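Local coordinates for protein 1,3-1,4-beta-glucanase (Hordeum vulgare, PDB 1AQ0) that hydrolyses 1,4-beta-glucosidic linkages in mixed-linkage 1,3-1,4-beta-glucans, as a glycoside hydrolase of family 17, at residues 9-14 with 279-284; 141-146 with 215-220. One frame throughout, in Å; residues are numbered along the deposited sequence.

Interaction 1: 9-14 with 279-284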
loop_
_atom_site.group_PDB
_atom_site.type_symbol
_atom_site.label_atom_id
_atom_site.label_comp_id
_atom_site.label_asym_id
_atom_site.label_seq_id
_atom_site.Cartn_x
_atom_site.Cartn_y
_atom_site.Cartn_z
ATOM N N ALA A 9 -5.392 34.971 13.527
ATOM C CA ALA A 9 -5.611 35.421 14.888
ATOM C C ALA A 9 -4.653 36.565 15.175
ATOM O O ALA A 9 -3.642 36.719 14.489
ATOM C CB ALA A 9 -5.374 34.266 15.864
ATOM N N ASN A 10 -4.947 37.340 16.212
ATOM C CA ASN A 10 -4.108 38.479 16.567
ATOM C C ASN A 10 -3.421 38.339 17.918
ATOM O O ASN A 10 -2.815 39.298 18.409
ATOM C CB ASN A 10 -4.947 39.759 16.562
ATOM C CG ASN A 10 -6.116 39.702 17.539
ATOM O OD1 ASN A 10 -6.101 38.950 18.515
ATOM N ND2 ASN A 10 -7.144 40.492 17.266
ATOM N N ASN A 11 -3.480 37.147 18.507
ATOM C CA ASN A 11 -2.884 36.926 19.821
ATOM C C ASN A 11 -2.064 35.643 19.944
ATOM O O ASN A 11 -1.916 35.103 21.044
ATOM C CB ASN A 11 -3.988 36.928 20.887
ATOM C CG ASN A 11 -5.041 35.856 20.645
ATOM O OD1 ASN A 11 -5.030 35.177 19.612
ATOM N ND2 ASN A 11 -5.965 35.707 21.588
ATOM N N LEU A 12 -1.528 35.153 18.834
ATOM C CA LEU A 12 -0.738 33.928 18.872
ATOM C C LEU A 12 0.703 34.187 19.299
ATOM O O LEU A 12 1.190 35.322 19.215
ATOM C CB LEU A 12 -0.757 33.232 17.505
ATOM C CG LEU A 12 -2.118 32.852 16.925
ATOM C CD1 LEU A 12 -1.909 32.029 15.664
ATOM C CD2 LEU A 12 -2.929 32.069 17.940
ATOM N N PRO A 13 1.387 33.147 19.818
ATOM C CA PRO A 13 2.780 33.269 20.255
ATOM C C PRO A 13 3.667 33.518 19.042
ATOM O O PRO A 13 3.263 33.262 17.906
ATOM C CB PRO A 13 3.070 31.885 20.847
ATOM C CG PRO A 13 1.743 31.432 21.326
ATOM C CD PRO A 13 0.839 31.831 20.195
ATOM N N ALA A 14 4.871 34.029 19.283
ATOM C CA ALA A 14 5.820 34.286 18.209
ATOM C C ALA A 14 6.132 32.946 17.532
ATOM O O ALA A 14 6.082 31.896 18.174
ATOM C CB ALA A 14 7.090 34.916 18.773
ATOM N N ASN A 279 -6.463 27.992 18.642
ATOM C CA ASN A 279 -7.809 28.497 18.409
ATOM C C ASN A 279 -7.496 29.812 17.673
ATOM O O ASN A 279 -6.538 30.512 18.016
ATOM C CB ASN A 279 -8.513 28.810 19.741
ATOM C CG ASN A 279 -9.192 27.597 20.360
ATOM O OD1 ASN A 279 -9.401 26.581 19.701
ATOM N ND2 ASN A 279 -9.552 27.707 21.630
ATOM N N GLU A 280 -8.262 30.135 16.645
ATOM C CA GLU A 280 -8.006 31.347 15.881
ATOM C C GLU A 280 -9.157 32.325 16.016
ATOM O O GLU A 280 -10.243 32.100 15.480
ATOM C CB GLU A 280 -7.748 30.975 14.424
ATOM C CG GLU A 280 -6.445 30.220 14.254
ATOM C CD GLU A 280 -6.293 29.615 12.888
ATOM O OE1 GLU A 280 -6.292 30.365 11.897
ATOM O OE2 GLU A 280 -6.165 28.376 12.807
ATOM N N ASN A 281 -8.910 33.420 16.731
ATOM C CA ASN A 281 -9.939 34.428 16.988
ATOM C C ASN A 281 -10.407 35.302 15.822
ATOM O O ASN A 281 -11.391 36.028 15.957
ATOM C CB ASN A 281 -9.565 35.294 18.201
ATOM C CG ASN A 281 -8.381 36.209 17.946
ATOM O OD1 ASN A 281 -7.756 36.174 16.892
ATOM N ND2 ASN A 281 -8.066 37.035 18.927
ATOM N N GLN A 282 -9.729 35.236 14.681
ATOM C CA GLN A 282 -10.148 36.033 13.536
ATOM C C GLN A 282 -10.891 35.215 12.499
ATOM O O GLN A 282 -10.942 35.579 11.326
ATOM C CB GLN A 282 -8.977 36.793 12.920
ATOM C CG GLN A 282 -8.495 37.925 13.803
ATOM C CD GLN A 282 -7.381 38.731 13.182
ATOM O OE1 GLN A 282 -7.115 39.854 13.604
ATOM N NE2 GLN A 282 -6.706 38.163 12.191
ATOM N N LYS A 283 -11.418 34.075 12.928
ATOM C CA LYS A 283 -12.211 33.227 12.050
ATOM C C LYS A 283 -13.667 33.507 12.402
ATOM O O LYS A 283 -13.939 34.305 13.304
ATOM C CB LYS A 283 -11.871 31.751 12.262
ATOM C CG LYS A 283 -10.690 31.278 11.446
ATOM C CD LYS A 283 -10.409 29.814 11.716
ATOM C CE LYS A 283 -9.483 29.218 10.671
ATOM N NZ LYS A 283 -10.164 29.086 9.352
ATOM N N ASP A 284 -14.601 32.886 11.688
ATOM C CA ASP A 284 -16.025 33.090 11.957
ATOM C C ASP A 284 -16.393 32.638 13.368
ATOM O O ASP A 284 -15.800 31.694 13.901
ATOM C CB ASP A 284 -16.896 32.322 10.950
ATOM C CG ASP A 284 -16.820 32.890 9.543
ATOM O OD1 ASP A 284 -16.683 34.126 9.386
ATOM O OD2 ASP A 284 -16.915 32.091 8.586
HETATM O O HOH W 1 -6.816 33.142 18.748
#
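Ala9 lies against Asn281 where two loops of the TIM barrel meet: 9-14 links the first barrel strand, 2-4, to helix 15-25. The loop 279-284 follows the last strand, 273-274, and holds a type I beta turn from Glu280 to Lys283. The Ala9 methyl packs on the Glu280 backbone, its CB 3.9 Å from Glu280 CA, while Gln282 runs past the Ala9 backbone with its extended chain. Asn10 is held by both ends of the Asn281 amide. Its backbone N donates to Asn281 OD1 at 3.1 Å, in the carbonyl plane on a lone pair, and Asn281 ND2 returns a nearly straight bond (171°) to Asn10 OD1 at 2.8 Å, arriving from above that carbonyl's plane. The planes of the two amides are almost perpendicular (88°). Asn281 reaches both groups because its CG sits between the backbone N and the carbonyl carbon (chi1 69°). With alanine in place of Asn281, Asn10 N and Asn10 OD1 would probably lose these mates and the Asn10 amide would be freer to turn. Asn11 places its amide almost parallel to that of Asn281 and bridges through water to the other loop. This water donates to Asn11 OD1 at 2.8 Å and to Asn279 O at 2.7 Å. It accepts from Asn281 N at 2.9 Å. Leu12 rests on Phe278 and brings its CD2 to 3.9 Å from Asn279 O.

Interaction 2: 141-146 with 215-220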
loop_
_atom_site.group_PDB
_atom_site.type_symbol
_atom_site.label_atom_id
_atom_site.label_comp_id
_atom_site.label_asym_id
_atom_site.label_seq_id
_atom_site.Cartn_x
_atom_site.Cartn_y
_atom_site.Cartn_z
ATOM N N GLY A 141 -17.811 5.837 -4.463
ATOM C CA GLY A 141 -17.243 7.171 -4.374
ATOM C C GLY A 141 -16.994 7.845 -5.708
ATOM O O GLY A 141 -16.484 7.227 -6.644
ATOM N N SER A 142 -17.355 9.118 -5.802
ATOM C CA SER A 142 -17.147 9.870 -7.032
ATOM C C SER A 142 -17.237 11.363 -6.768
ATOM O O SER A 142 -17.824 11.788 -5.771
ATOM C CB SER A 142 -18.177 9.463 -8.089
ATOM O OG SER A 142 -19.485 9.550 -7.560
ATOM N N PHE A 143 -16.588 12.147 -7.622
ATOM C CA PHE A 143 -16.612 13.599 -7.501
ATOM C C PHE A 143 -17.925 14.125 -8.065
ATOM O O PHE A 143 -18.642 13.412 -8.772
ATOM C CB PHE A 143 -15.453 14.230 -8.280
ATOM C CG PHE A 143 -14.098 13.829 -7.790
ATOM C CD1 PHE A 143 -13.755 13.976 -6.446
ATOM C CD2 PHE A 143 -13.163 13.294 -8.666
ATOM C CE1 PHE A 143 -12.501 13.589 -5.983
ATOM C CE2 PHE A 143 -11.906 12.905 -8.215
ATOM C CZ PHE A 143 -11.571 13.052 -6.869
ATOM N N THR A 144 -18.258 15.360 -7.705
ATOM C CA THR A 144 -19.460 16.009 -8.211
ATOM C C THR A 144 -19.201 16.277 -9.690
ATOM O O THR A 144 -18.048 16.267 -10.130
ATOM C CB THR A 144 -19.691 17.356 -7.511
ATOM O OG1 THR A 144 -18.530 18.182 -7.669
ATOM C CG2 THR A 144 -19.965 17.149 -6.035
ATOM N N GLY A 145 -20.258 16.565 -10.444
ATOM C CA GLY A 145 -20.101 16.836 -11.866
ATOM C C GLY A 145 -19.161 18.001 -12.107
ATOM O O GLY A 145 -18.272 17.933 -12.958
ATOM N N GLU A 146 -19.334 19.055 -11.313
ATOM C CA GLU A 146 -18.504 20.255 -11.413
ATOM C C GLU A 146 -17.048 19.953 -11.070
ATOM O O GLU A 146 -16.134 20.334 -11.801
ATOM C CB GLU A 146 -19.025 21.346 -10.472
ATOM C CG GLU A 146 -18.223 22.650 -10.549
ATOM C CD GLU A 146 -18.608 23.664 -9.478
ATOM O OE1 GLU A 146 -19.822 23.868 -9.250
ATOM O OE2 GLU A 146 -17.688 24.264 -8.870
ATOM N N TYR A 215 -10.286 7.581 -2.698
ATOM C CA TYR A 215 -9.465 6.677 -3.493
ATOM C C TYR A 215 -10.233 6.123 -4.687
ATOM O O TYR A 215 -9.687 6.021 -5.782
ATOM C CB TYR A 215 -8.921 5.543 -2.623
ATOM C CG TYR A 215 -7.591 5.867 -1.979
ATOM C CD1 TYR A 215 -6.450 6.070 -2.756
ATOM C CD2 TYR A 215 -7.466 5.962 -0.593
ATOM C CE1 TYR A 215 -5.220 6.356 -2.177
ATOM C CE2 TYR A 215 -6.235 6.246 0.001
ATOM C CZ TYR A 215 -5.118 6.440 -0.799
ATOM O OH TYR A 215 -3.897 6.704 -0.221
ATOM N N THR A 216 -11.502 5.788 -4.484
ATOM C CA THR A 216 -12.330 5.268 -5.567
ATOM C C THR A 216 -12.534 6.353 -6.634
ATOM O O THR A 216 -12.348 6.113 -7.829
ATOM C CB THR A 216 -13.693 4.778 -5.045
ATOM O OG1 THR A 216 -13.482 3.744 -4.080
ATOM C CG2 THR A 216 -14.533 4.211 -6.173
ATOM N N ALA A 217 -12.843 7.564 -6.186
ATOM C CA ALA A 217 -13.064 8.683 -7.094
ATOM C C ALA A 217 -11.829 8.970 -7.940
ATOM O O ALA A 217 -11.942 9.219 -9.144
ATOM C CB ALA A 217 -13.469 9.911 -6.315
ATOM N N MET A 218 -10.659 8.941 -7.310
ATOM C CA MET A 218 -9.399 9.173 -8.009
ATOM C C MET A 218 -9.118 8.084 -9.042
ATOM O O MET A 218 -8.632 8.376 -10.138
ATOM C CB MET A 218 -8.228 9.237 -7.026
ATOM C CG MET A 218 -8.110 10.534 -6.248
ATOM S SD MET A 218 -6.598 10.584 -5.257
ATOM C CE MET A 218 -7.106 9.662 -3.878
ATOM N N GLY A 219 -9.405 6.835 -8.683
ATOM C CA GLY A 219 -9.181 5.716 -9.583
ATOM C C GLY A 219 -9.983 5.848 -10.862
ATOM O O GLY A 219 -9.511 5.480 -11.938
ATOM N N LYS A 220 -11.186 6.405 -10.739
ATOM C CA LYS A 220 -12.087 6.618 -11.872
ATOM C C LYS A 220 -11.603 7.729 -12.812
ATOM O O LYS A 220 -12.214 7.976 -13.860
ATOM C CB LYS A 220 -13.494 6.978 -11.381
ATOM C CG LYS A 220 -14.233 5.873 -10.653
ATOM C CD LYS A 220 -15.617 6.355 -10.242
ATOM C CE LYS A 220 -16.354 5.302 -9.436
ATOM N NZ LYS A 220 -17.668 5.804 -8.941
#
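A short antiparallel beta hairpin, strands 132-134 and 142-143, packs here against the C-terminal turn of helix 206-219, at the periphery of the TIM barrel. The hairpin strand leads directly into helix 145-161, whose N-cap is Thr144, with its OG1 bonded to Ala147 N. The helix meets the strand through Ala217, whose CB points toward 141-146 and lies 3.7 Å from Ser142 CA. The same methyl sits over the centre of the Phe143 ring in a CH-pi contact, 3.7 Å from the centroid and 12° off the ring normal. Phe143 reaches it with CG beside its backbone N and anti to the carbonyl carbon (chi1 -62°), which swings the ring towards the helix. At the far end of the ring, Phe143 CZ approaches Met218 CG at 4.3 Å, while Leu132 of the partner strand touches both Phe143 and Ala217. Lys220, one turn after Thr216, extends its chain outward from the helix and across to the residue before the strand, Gly141. Thr216 itself directs its methyl to the Gly141 carbonyl, CG2 to O 3.6 Å, while its hydroxyl is engaged with Pro138 O. Besides touching that methyl, Gly141 O accepts a hydrogen bond from Lys220 NZ at 3.0 Å, the donor coming from 48° above the carbonyl plane.

How the interactions relate
From the N terminus, the chain passes strand 2-4 and enters the loop 9-14, then winds through most of the barrel before 279-284 returns to it, so interaction 1 closes a loop of more than 260 residues. Interaction 2 is nested wholly inside that loop: 141-146 and 215-220 close a shorter one of 68 intervening residues, which includes strand 165-168. The two contacts lie on opposite sides of the chain's centre, with their own centres about 35 Å apart and about 19 Å between their nearest atoms. Interaction 1 joins loops following the first and last barrel strands, whereas interaction 2 fastens a peripheral hairpin to helix 206-219.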